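Local coordinates for nitrogenase molybdenum-iron protein alpha chain (Clostridium pasteurianum, PDB 4WES) that forms with the beta chain the molybdenum-iron component of nitrogenase, which reduces dinitrogen to ammonium at an iron-sulfur-molybdenum cluster held in this subunit, at residues Cys262-Asn267 / Arg372-Gly377; Trp281-Phe286 / Ser425-Met430; Cys340-Gly345 / Gly366-His371. All coordinates share one frame; numbering follows the deposited sequence.

Contact 1 of 3, residues Cys262-Asn267 / Arg372-Gly377; sequences CHRSIN and RDDYEG. With ICS (iron-sulfur-molybdenum cluster with interstitial carbon), chain F.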
loop_
_atom_site.group_PDB
_atom_site.type_symbol
_atom_site.label_atom_id
_atom_site.label_comp_id
_atom_site.label_asym_id
_atom_site.label_seq_id
_atom_site.Cartn_x
_atom_site.Cartn_y
_atom_site.Cartn_z
ATOM N N CYS A 262 -32.569 -0.785 -25.108
ATOM C CA CYS A 262 -33.388 -1.208 -23.982
ATOM C C CYS A 262 -34.858 -0.912 -24.278
ATOM O O CYS A 262 -35.289 0.256 -24.204
ATOM C CB CYS A 262 -32.992 -0.498 -22.687
ATOM S SG CYS A 262 -34.108 -0.984 -21.383
ATOM N N HIS A 263 -35.623 -1.942 -24.633
ATOM C CA HIS A 263 -37.035 -1.724 -24.893
ATOM C C HIS A 263 -37.778 -1.200 -23.674
ATOM O O HIS A 263 -38.578 -0.256 -23.758
ATOM C CB HIS A 263 -37.687 -3.011 -25.407
ATOM C CG HIS A 263 -39.164 -2.903 -25.570
ATOM N ND1 HIS A 263 -40.059 -3.364 -24.624
ATOM C CD2 HIS A 263 -39.919 -2.369 -26.567
ATOM C CE1 HIS A 263 -41.289 -3.113 -25.043
ATOM N NE2 HIS A 263 -41.239 -2.497 -26.216
ATOM N N ARG A 264 -37.579 -1.835 -22.516
ATOM C CA ARG A 264 -38.393 -1.540 -21.367
ATOM C C ARG A 264 -38.324 -0.063 -20.968
ATOM O O ARG A 264 -39.347 0.556 -20.670
ATOM C CB ARG A 264 -37.951 -2.439 -20.179
ATOM C CG ARG A 264 -38.716 -2.255 -18.888
ATOM C CD ARG A 264 -40.168 -2.682 -18.925
ATOM N NE ARG A 264 -41.072 -1.670 -19.472
ATOM C CZ ARG A 264 -42.003 -1.852 -20.390
ATOM N NH1 ARG A 264 -42.114 -2.973 -21.073
ATOM N NH2 ARG A 264 -42.796 -0.829 -20.683
ATOM N N SER A 265 -37.103 0.497 -20.900
ATOM C CA SER A 265 -36.965 1.809 -20.319
ATOM C C SER A 265 -37.351 2.949 -21.253
ATOM O O SER A 265 -37.640 4.043 -20.763
ATOM C CB SER A 265 -35.533 2.081 -19.841
ATOM O OG SER A 265 -34.619 2.161 -20.933
ATOM N N ILE A 266 -37.363 2.715 -22.574
ATOM C CA ILE A 266 -37.462 3.829 -23.520
ATOM C C ILE A 266 -38.550 3.673 -24.538
ATOM O O ILE A 266 -38.742 4.568 -25.393
ATOM C CB ILE A 266 -36.092 4.090 -24.240
ATOM C CG1 ILE A 266 -35.836 5.568 -24.546
ATOM C CG2 ILE A 266 -35.918 3.168 -25.419
ATOM C CD1 ILE A 266 -35.732 6.447 -23.311
ATOM N N ASN A 267 -39.267 2.546 -24.543
ATOM C CA ASN A 267 -40.263 2.319 -25.584
ATOM C C ASN A 267 -41.354 3.389 -25.572
ATOM O O ASN A 267 -41.965 3.656 -26.608
ATOM C CB ASN A 267 -40.884 0.908 -25.569
ATOM C CG ASN A 267 -41.848 0.654 -24.418
ATOM O OD1 ASN A 267 -43.057 0.630 -24.652
ATOM N ND2 ASN A 267 -41.333 0.448 -23.214
ATOM N N ARG A 372 -44.934 -8.042 -19.467
ATOM C CA ARG A 372 -45.224 -9.207 -20.300
ATOM C C ARG A 372 -44.701 -9.024 -21.719
ATOM O O ARG A 372 -44.272 -10.003 -22.336
ATOM C CB ARG A 372 -46.720 -9.506 -20.321
ATOM C CG ARG A 372 -47.220 -10.220 -19.067
ATOM C CD ARG A 372 -48.686 -10.584 -19.190
ATOM N NE ARG A 372 -48.905 -11.470 -20.323
ATOM C CZ ARG A 372 -49.919 -11.372 -21.155
ATOM N NH1 ARG A 372 -50.929 -10.552 -20.910
ATOM N NH2 ARG A 372 -49.930 -12.134 -22.226
ATOM N N ASP A 373 -44.737 -7.799 -22.260
ATOM C CA ASP A 373 -44.250 -7.576 -23.616
ATOM C C ASP A 373 -42.757 -7.873 -23.775
ATOM O O ASP A 373 -42.299 -8.255 -24.883
ATOM C CB ASP A 373 -44.611 -6.181 -24.170
ATOM C CG ASP A 373 -44.460 -5.037 -23.167
ATOM O OD1 ASP A 373 -44.903 -5.138 -22.014
ATOM O OD2 ASP A 373 -43.968 -3.986 -23.622
ATOM N N ASP A 374 -41.955 -7.614 -22.744
ATOM C CA ASP A 374 -40.529 -7.945 -22.824
ATOM C C ASP A 374 -40.297 -9.454 -22.842
ATOM O O ASP A 374 -39.330 -9.926 -23.441
ATOM C CB ASP A 374 -39.770 -7.316 -21.673
ATOM C CG ASP A 374 -39.961 -5.809 -21.640
ATOM O OD1 ASP A 374 -39.408 -5.124 -22.522
ATOM O OD2 ASP A 374 -40.708 -5.363 -20.754
ATOM N N TYR A 375 -41.125 -10.205 -22.110
ATOM C CA TYR A 375 -41.037 -11.669 -22.099
ATOM C C TYR A 375 -41.619 -12.290 -23.359
ATOM O O TYR A 375 -41.000 -13.177 -23.959
ATOM C CB TYR A 375 -41.755 -12.224 -20.882
ATOM C CG TYR A 375 -41.099 -12.008 -19.535
ATOM C CD1 TYR A 375 -40.057 -12.820 -19.110
ATOM C CD2 TYR A 375 -41.519 -11.000 -18.671
ATOM C CE1 TYR A 375 -39.472 -12.682 -17.850
ATOM C CE2 TYR A 375 -40.964 -10.850 -17.413
ATOM C CZ TYR A 375 -39.936 -11.697 -16.992
ATOM O OH TYR A 375 -39.354 -11.577 -15.774
ATOM N N GLU A 376 -42.825 -11.871 -23.737
ATOM C CA GLU A 376 -43.676 -12.543 -24.718
ATOM C C GLU A 376 -43.730 -11.856 -26.067
ATOM O O GLU A 376 -44.267 -12.420 -27.033
ATOM C CB GLU A 376 -45.093 -12.654 -24.171
ATOM C CG GLU A 376 -45.233 -13.418 -22.854
ATOM C CD GLU A 376 -46.622 -13.402 -22.281
ATOM O OE1 GLU A 376 -47.584 -13.599 -23.080
ATOM O OE2 GLU A 376 -46.777 -13.188 -21.053
ATOM N N GLY A 377 -43.234 -10.629 -26.131
ATOM C CA GLY A 377 -43.314 -9.789 -27.296
ATOM C C GLY A 377 -44.403 -8.749 -27.269
ATOM O O GLY A 377 -45.404 -8.888 -26.550
HETATM FE FE1 ICS F . -32.772 -0.928 -19.534
HETATM MO MO1 ICS F . -29.253 -2.300 -13.692
HETATM FE FE2 ICS F . -32.803 -0.700 -16.885
HETATM FE FE3 ICS F . -30.499 -0.442 -18.216
HETATM FE FE4 ICS F . -31.704 -2.806 -18.069
HETATM FE FE5 ICS F . -30.425 -3.327 -15.887
HETATM FE FE6 ICS F . -31.468 -1.202 -14.738
HETATM FE FE7 ICS F . -29.230 -0.989 -16.026
HETATM C CX ICS F . -31.042 -1.611 -16.675
HETATM S S1A ICS F . -33.937 -2.264 -18.061
HETATM S S1B ICS F . -31.387 -3.242 -13.848
HETATM S S2A ICS F . -32.313 0.949 -18.368
HETATM S S2B ICS F . -33.373 -0.136 -14.809
HETATM S S3A ICS F . -31.088 -4.849 -17.414
HETATM S S3B ICS F . -29.720 -0.003 -14.070
HETATM S S4A ICS F . -30.718 -1.905 -19.934
HETATM S S4B ICS F . -28.227 -2.944 -15.696
HETATM S S5A ICS F . -28.476 0.309 -17.640
HETATM O O HOH W 1 -36.693 -4.710 -22.471
HETATM O O HOH W 2 -44.526 -1.390 -23.057
#
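Asp374 spreads its carboxylate between two neighbouring residues of the 263-277 helix. On one branch, OD1 receives the ring N-H of His263 (ND1 to OD1 2.8 Å); the acceptor lies near the imidazole plane, while the carboxylate is turned 67° against the ring. The other branch, OD2, takes a salt bridge from Arg264 NH1 (2.8 Å to Asp374 OD2); OD2 lies in the guanidinium plane, and NH1 meets it on the syn side. Bends at chi2 and chi3 (67° and -83°) fold the arginine back to reach it. A second, weaker salt bridge links the same NH1 to Asp373 OD2 at 3.3 Å, so one nitrogen serves two carboxylates.

This buried network joins the first turn of a helix that begins at the iron-sulfur-molybdenum cluster to the short helix 372-376. Cys262, the N-cap residue, binds iron FE1 through SG at 2.3 Å, and its sulfur also accepts from Ser265 N, a capping bond that may temper the thiolate charge.

Two waters complete the polar contact. One bridges Arg264 N and Asp374 OD1; the other accepts from Arg264 NH2 and donates to Asn267 OD1 and Asp373 OD2.

Contact 2 of 3, residues Trp281-Phe286 / Ser425-Met430; sequences WIKCNF and SSYGGM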
loop_
_atom_site.group_PDB
_atom_site.type_symbol
_atom_site.label_atom_id
_atom_site.label_comp_id
_atom_site.label_asym_id
_atom_site.label_seq_id
_atom_site.Cartn_x
_atom_site.Cartn_y
_atom_site.Cartn_z
ATOM N N TRP A 281 -39.077 3.496 -35.494
ATOM C CA TRP A 281 -38.054 2.869 -34.665
ATOM C C TRP A 281 -37.909 1.408 -35.029
ATOM O O TRP A 281 -38.848 0.783 -35.508
ATOM C CB TRP A 281 -38.327 3.032 -33.185
ATOM C CG TRP A 281 -39.580 2.439 -32.592
ATOM C CD1 TRP A 281 -40.817 3.022 -32.537
ATOM C CD2 TRP A 281 -39.708 1.170 -31.939
ATOM N NE1 TRP A 281 -41.687 2.222 -31.838
ATOM C CE2 TRP A 281 -41.029 1.075 -31.466
ATOM C CE3 TRP A 281 -38.822 0.115 -31.687
ATOM C CZ2 TRP A 281 -41.498 -0.045 -30.783
ATOM C CZ3 TRP A 281 -39.283 -0.973 -31.002
ATOM C CH2 TRP A 281 -40.593 -1.031 -30.537
ATOM N N ILE A 282 -36.702 0.877 -34.811
ATOM C CA ILE A 282 -36.470 -0.548 -34.890
ATOM C C ILE A 282 -35.870 -0.989 -33.589
ATOM O O ILE A 282 -35.111 -0.269 -32.938
ATOM C CB ILE A 282 -35.534 -0.976 -36.049
ATOM C CG1 ILE A 282 -34.175 -0.265 -35.999
ATOM C CG2 ILE A 282 -36.197 -0.782 -37.381
ATOM C CD1 ILE A 282 -33.149 -0.927 -36.895
ATOM N N LYS A 283 -36.223 -2.210 -33.168
ATOM C CA LYS A 283 -35.448 -2.827 -32.097
ATOM C C LYS A 283 -34.054 -3.098 -32.586
ATOM O O LYS A 283 -33.864 -3.570 -33.686
ATOM C CB LYS A 283 -36.132 -4.125 -31.652
ATOM C CG LYS A 283 -35.504 -4.773 -30.407
ATOM C CD LYS A 283 -35.783 -3.950 -29.154
ATOM C CE LYS A 283 -35.020 -4.437 -27.926
ATOM N NZ LYS A 283 -33.542 -4.437 -28.089
ATOM N N CYS A 284 -33.064 -2.739 -31.790
ATOM C CA CYS A 284 -31.664 -3.035 -32.104
ATOM C C CYS A 284 -31.052 -3.867 -30.970
ATOM O O CYS A 284 -31.581 -3.929 -29.860
ATOM C CB CYS A 284 -30.827 -1.763 -32.273
ATOM S SG CYS A 284 -30.640 -0.731 -30.793
ATOM N N ASN A 285 -29.921 -4.492 -31.266
ATOM C CA ASN A 285 -29.132 -5.100 -30.207
ATOM C C ASN A 285 -27.678 -5.045 -30.597
ATOM O O ASN A 285 -27.205 -5.821 -31.429
ATOM C CB ASN A 285 -29.557 -6.539 -29.943
ATOM C CG ASN A 285 -28.779 -7.115 -28.784
ATOM O OD1 ASN A 285 -28.176 -6.377 -28.029
ATOM N ND2 ASN A 285 -28.809 -8.434 -28.620
ATOM N N PHE A 286 -26.958 -4.141 -29.948
ATOM C CA PHE A 286 -25.533 -3.968 -30.199
ATOM C C PHE A 286 -24.657 -4.857 -29.299
ATOM O O PHE A 286 -23.456 -4.644 -29.222
ATOM C CB PHE A 286 -25.122 -2.501 -30.048
ATOM C CG PHE A 286 -25.596 -1.630 -31.167
ATOM C CD1 PHE A 286 -26.736 -0.842 -31.045
ATOM C CD2 PHE A 286 -24.879 -1.570 -32.342
ATOM C CE1 PHE A 286 -27.149 -0.052 -32.112
ATOM C CE2 PHE A 286 -25.295 -0.762 -33.384
ATOM C CZ PHE A 286 -26.432 -0.005 -33.263
ATOM N N SER A 425 -40.969 -0.978 -35.288
ATOM C CA SER A 425 -41.973 -0.811 -34.232
ATOM C C SER A 425 -42.397 -2.140 -33.651
ATOM O O SER A 425 -43.558 -2.354 -33.375
ATOM C CB SER A 425 -43.160 -0.001 -34.777
ATOM O OG SER A 425 -42.658 1.200 -35.359
ATOM N N SER A 426 -41.436 -3.030 -33.434
ATOM C CA SER A 426 -41.770 -4.340 -32.912
ATOM C C SER A 426 -40.640 -4.862 -32.055
ATOM O O SER A 426 -39.499 -4.378 -32.101
ATOM C CB SER A 426 -42.117 -5.284 -34.036
ATOM O OG SER A 426 -41.013 -5.500 -34.832
ATOM N N TYR A 427 -40.970 -5.839 -31.203
ATOM C CA TYR A 427 -39.994 -6.513 -30.341
ATOM C C TYR A 427 -40.568 -7.859 -30.017
ATOM O O TYR A 427 -41.630 -7.940 -29.389
ATOM C CB TYR A 427 -39.767 -5.724 -29.066
ATOM C CG TYR A 427 -38.809 -6.335 -28.040
ATOM C CD1 TYR A 427 -37.685 -7.054 -28.432
ATOM C CD2 TYR A 427 -39.029 -6.168 -26.688
ATOM C CE1 TYR A 427 -36.809 -7.558 -27.500
ATOM C CE2 TYR A 427 -38.151 -6.675 -25.742
ATOM C CZ TYR A 427 -37.046 -7.375 -26.148
ATOM O OH TYR A 427 -36.142 -7.832 -25.199
ATOM N N GLY A 428 -39.879 -8.915 -30.436
ATOM C CA GLY A 428 -40.389 -10.274 -30.232
ATOM C C GLY A 428 -40.342 -10.794 -28.820
ATOM O O GLY A 428 -41.005 -11.778 -28.518
ATOM N N GLY A 429 -39.503 -10.205 -27.968
ATOM C CA GLY A 429 -39.408 -10.608 -26.578
ATOM C C GLY A 429 -38.410 -11.725 -26.351
ATOM O O GLY A 429 -37.921 -12.378 -27.287
ATOM N N MET A 430 -38.091 -11.955 -25.091
ATOM C CA MET A 430 -37.014 -12.878 -24.728
ATOM C C MET A 430 -37.358 -14.339 -24.947
ATOM O O MET A 430 -36.511 -15.111 -25.388
ATOM C CB MET A 430 -36.625 -12.618 -23.282
ATOM C CG MET A 430 -35.493 -13.520 -22.784
ATOM S SD MET A 430 -34.773 -12.973 -21.232
ATOM C CE MET A 430 -36.068 -13.409 -20.065
#
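Trp281 and Ser425 bring the two backbones to 5.4 Å between their CA atoms, and the chains are still 6.1 Å apart between the CA atoms of Lys283 and Tyr427. A single backbone hydrogen bond crosses between these segments, from Ser425 N to Trp281 O, nearly straight at 168°. The backbone of Ser425 also supplies a CH-pi contact: its CA sits over the centre of the six-membered ring of Trp281, 3.6 Å from the centroid. The indole swings over this backbone because its CG stands between the backbone N and the carbonyl carbon (chi1 62°), and its benzene end continues over Ser426 N, with CZ3 3.6 Å from Ser426 O. That oxygen, also touched by Lys283 CB, is buried without a polar partner in the model.

Strand 281-283 is an outermost strand of a four-stranded parallel sheet, and the irregular loop 425-430, leading into helix 430-433, packs along it. The Ser425 hydroxyl is bonded to Glu274 of the preceding helix 263-277.

Further along, Lys283 brings CE over one face of the Tyr427 ring, 3.9 Å from the centroid, a second CH-pi contact, with CG and CD alongside CD1; Gly429 N lies over the opposite face. The lysine chain bends at chi2 and chi4, and NZ turns back to Cys284 O at 2.7 Å, with Val260 O and Gln261 O as further acceptors. Tyr427 OH is hydrogen-bonded to His349 ND1.

Contact 3 of 3, residues Cys340-Gly345 / Gly366-His371; sequences CLYVGG and GFEFAH. With ICS (iron-sulfur-molybdenum cluster with interstitial carbon), chain F.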
loop_
_atom_site.group_PDB
_atom_site.type_symbol
_atom_site.label_atom_id
_atom_site.label_comp_id
_atom_site.label_asym_id
_atom_site.label_seq_id
_atom_site.Cartn_x
_atom_site.Cartn_y
_atom_site.Cartn_z
ATOM N N CYS A 340 -27.213 -19.241 -16.403
ATOM C CA CYS A 340 -28.479 -18.586 -16.064
ATOM C C CYS A 340 -28.248 -17.061 -16.155
ATOM O O CYS A 340 -27.152 -16.605 -15.887
ATOM C CB CYS A 340 -28.918 -18.963 -14.653
ATOM S SG CYS A 340 -28.960 -20.721 -14.290
ATOM N N LEU A 341 -29.320 -16.349 -16.500
ATOM C CA LEU A 341 -29.254 -14.885 -16.565
ATOM C C LEU A 341 -30.397 -14.254 -15.816
ATOM O O LEU A 341 -31.554 -14.545 -16.097
ATOM C CB LEU A 341 -29.297 -14.365 -18.004
ATOM C CG LEU A 341 -28.263 -14.869 -18.963
ATOM C CD1 LEU A 341 -28.685 -16.104 -19.680
ATOM C CD2 LEU A 341 -27.941 -13.803 -19.998
ATOM N N TYR A 342 -30.077 -13.309 -14.932
ATOM C CA TYR A 342 -31.095 -12.600 -14.192
ATOM C C TYR A 342 -30.692 -11.146 -14.027
ATOM O O TYR A 342 -29.834 -10.837 -13.229
ATOM C CB TYR A 342 -31.380 -13.224 -12.811
ATOM C CG TYR A 342 -32.536 -12.538 -12.132
ATOM C CD1 TYR A 342 -33.815 -12.710 -12.623
ATOM C CD2 TYR A 342 -32.347 -11.694 -11.063
ATOM C CE1 TYR A 342 -34.896 -12.064 -12.056
ATOM C CE2 TYR A 342 -33.430 -11.044 -10.478
ATOM C CZ TYR A 342 -34.699 -11.226 -10.974
ATOM O OH TYR A 342 -35.796 -10.607 -10.399
ATOM N N VAL A 343 -31.298 -10.284 -14.825
ATOM C CA VAL A 343 -30.989 -8.847 -14.788
ATOM C C VAL A 343 -32.303 -8.067 -14.663
ATOM O O VAL A 343 -33.293 -8.607 -14.180
ATOM C CB VAL A 343 -30.076 -8.378 -15.974
ATOM C CG1 VAL A 343 -29.104 -7.339 -15.497
ATOM C CG2 VAL A 343 -29.293 -9.547 -16.557
ATOM N N GLY A 344 -32.310 -6.783 -14.986
ATOM C CA GLY A 344 -33.446 -5.957 -14.631
ATOM C C GLY A 344 -34.613 -5.992 -15.597
ATOM O O GLY A 344 -35.743 -6.392 -15.231
ATOM N N GLY A 345 -34.366 -5.531 -16.825
ATOM C CA GLY A 345 -35.412 -5.407 -17.773
ATOM C C GLY A 345 -35.062 -5.641 -19.222
ATOM O O GLY A 345 -35.968 -5.688 -20.050
ATOM N N GLY A 366 -34.560 -14.519 -16.501
ATOM C CA GLY A 366 -35.653 -13.771 -15.912
ATOM C C GLY A 366 -35.287 -12.317 -15.815
ATOM O O GLY A 366 -34.127 -11.928 -16.009
ATOM N N PHE A 367 -36.278 -11.513 -15.469
ATOM C CA PHE A 367 -36.116 -10.105 -15.224
ATOM C C PHE A 367 -36.663 -9.717 -13.879
ATOM O O PHE A 367 -37.662 -10.287 -13.407
ATOM C CB PHE A 367 -36.890 -9.310 -16.270
ATOM C CG PHE A 367 -36.372 -9.399 -17.679
ATOM C CD1 PHE A 367 -35.110 -8.925 -18.037
ATOM C CD2 PHE A 367 -37.195 -9.905 -18.693
ATOM C CE1 PHE A 367 -34.687 -8.937 -19.360
ATOM C CE2 PHE A 367 -36.766 -9.893 -20.020
ATOM C CZ PHE A 367 -35.515 -9.422 -20.341
ATOM N N GLU A 368 -36.048 -8.701 -13.265
ATOM C CA GLU A 368 -36.603 -8.097 -12.055
ATOM C C GLU A 368 -37.966 -7.484 -12.312
ATOM O O GLU A 368 -38.864 -7.645 -11.473
ATOM C CB GLU A 368 -35.681 -7.017 -11.496
ATOM C CG GLU A 368 -34.319 -7.448 -10.978
ATOM C CD GLU A 368 -33.495 -6.296 -10.426
ATOM O OE1 GLU A 368 -32.243 -6.516 -10.268
ATOM O OE2 GLU A 368 -34.036 -5.208 -10.128
ATOM N N PHE A 369 -38.092 -6.698 -13.382
ATOM C CA PHE A 369 -39.223 -5.756 -13.455
ATOM C C PHE A 369 -39.767 -5.551 -14.859
ATOM O O PHE A 369 -40.573 -4.649 -15.090
ATOM C CB PHE A 369 -38.795 -4.393 -12.840
ATOM C CG PHE A 369 -37.538 -3.826 -13.447
ATOM C CD1 PHE A 369 -37.506 -3.348 -14.754
ATOM C CD2 PHE A 369 -36.376 -3.805 -12.708
ATOM C CE1 PHE A 369 -36.344 -2.943 -15.321
ATOM C CE2 PHE A 369 -35.196 -3.354 -13.275
ATOM C CZ PHE A 369 -35.171 -2.962 -14.584
ATOM N N ALA A 370 -39.336 -6.376 -15.813
ATOM C CA ALA A 370 -39.861 -6.284 -17.162
ATOM C C ALA A 370 -41.358 -6.584 -17.158
ATOM O O ALA A 370 -41.907 -7.164 -16.225
ATOM C CB ALA A 370 -39.139 -7.258 -18.079
ATOM N N HIS A 371 -42.009 -6.223 -18.257
ATOM C CA HIS A 371 -43.423 -6.423 -18.406
ATOM C C HIS A 371 -43.667 -7.633 -19.324
ATOM O O HIS A 371 -42.733 -8.150 -19.946
ATOM C CB HIS A 371 -44.122 -5.172 -18.963
ATOM C CG HIS A 371 -43.938 -3.940 -18.132
ATOM N ND1 HIS A 371 -44.627 -2.783 -18.417
ATOM C CD2 HIS A 371 -43.104 -3.626 -17.112
ATOM C CE1 HIS A 371 -44.245 -1.828 -17.588
ATOM N NE2 HIS A 371 -43.320 -2.306 -16.785
HETATM FE FE1 ICS F . -32.772 -0.928 -19.534
HETATM MO MO1 ICS F . -29.253 -2.300 -13.692
HETATM FE FE2 ICS F . -32.803 -0.700 -16.885
HETATM FE FE3 ICS F . -30.499 -0.442 -18.216
HETATM FE FE4 ICS F . -31.704 -2.806 -18.069
HETATM FE FE5 ICS F . -30.425 -3.327 -15.887
HETATM FE FE6 ICS F . -31.468 -1.202 -14.738
HETATM FE FE7 ICS F . -29.230 -0.989 -16.026
HETATM C CX ICS F . -31.042 -1.611 -16.675
HETATM S S1A ICS F . -33.937 -2.264 -18.061
HETATM S S1B ICS F . -31.387 -3.242 -13.848
HETATM S S2A ICS F . -32.313 0.949 -18.368
HETATM S S2B ICS F . -33.373 -0.136 -14.809
HETATM S S3A ICS F . -31.088 -4.849 -17.414
HETATM S S3B ICS F . -29.720 -0.003 -14.070
HETATM S S4A ICS F . -30.718 -1.905 -19.934
HETATM S S4B ICS F . -28.227 -2.944 -15.696
HETATM S S5A ICS F . -28.476 0.309 -17.640
#
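Val343 O accepts the N-H of Glu368 at 2.9 Å, in the carbonyl plane, and also meets Phe367 CA in a CA-H...O contact of 3.4 Å. One residue on, Gly344 O receives Phe369 N at 3.0 Å, again in the carbonyl plane. The first bond belongs to the parallel pairing of two strands of the mixed sheet, where Tyr342 pairs with Gly366 and Val343 with Phe367; the second carries it one residue past the strand ends. Gly366 N to Leu341 O and a weak bond from Val343 N to Gly366 O continue the pattern.

Tyr342 leans along the neighbouring strand, its CG anti to the backbone N (chi1 -174°), and its OH comes to 3.1 Å from Glu368 CA. On the sheet face of Val343, the Phe367 ring lies against the Gly345 peptide, with the carbonyl oxygen over its face toward the rim. The Phe369 ring covers the Gly344 peptide, whose oxygen sits over the ring centre, while CZ reaches cluster sulfur S2B at 3.4 Å. Glu368 directs OE2 to Gln182, a residue of the homocitrate pocket.

Gly344 and Gly345 run beside the cluster as bare backbone: Gly344 N stands 3.3 Å from sulfur S3A, with Gly345 N close to the same atom. Their peptide dipoles probably help to stabilise negative charge on that sulfide.

Overall arrangement
Contacts 1 and 2 alternate along the chain, with centres about 9 Å apart, whereas contact 3 falls wholly between the two segments of each, its centre about 11 Å from that of contact 1 and about 16 Å from that of contact 2. Helix 263-277 leads into strand 281-283, and strand 361-367 into helix 372-376, so contact 1 joins a helix preceding an edge strand of the parallel sheet to one following a strand of the mixed sheet. The His263 and Tyr427 rings join contacts 1 and 2; Tyr375 OH reaches Phe367 N to join contacts 1 and 3. Contact 1 touches the cluster through Cys262 and Ser265, contact 3 through residues 343-345 and Phe369; contact 2 lies behind.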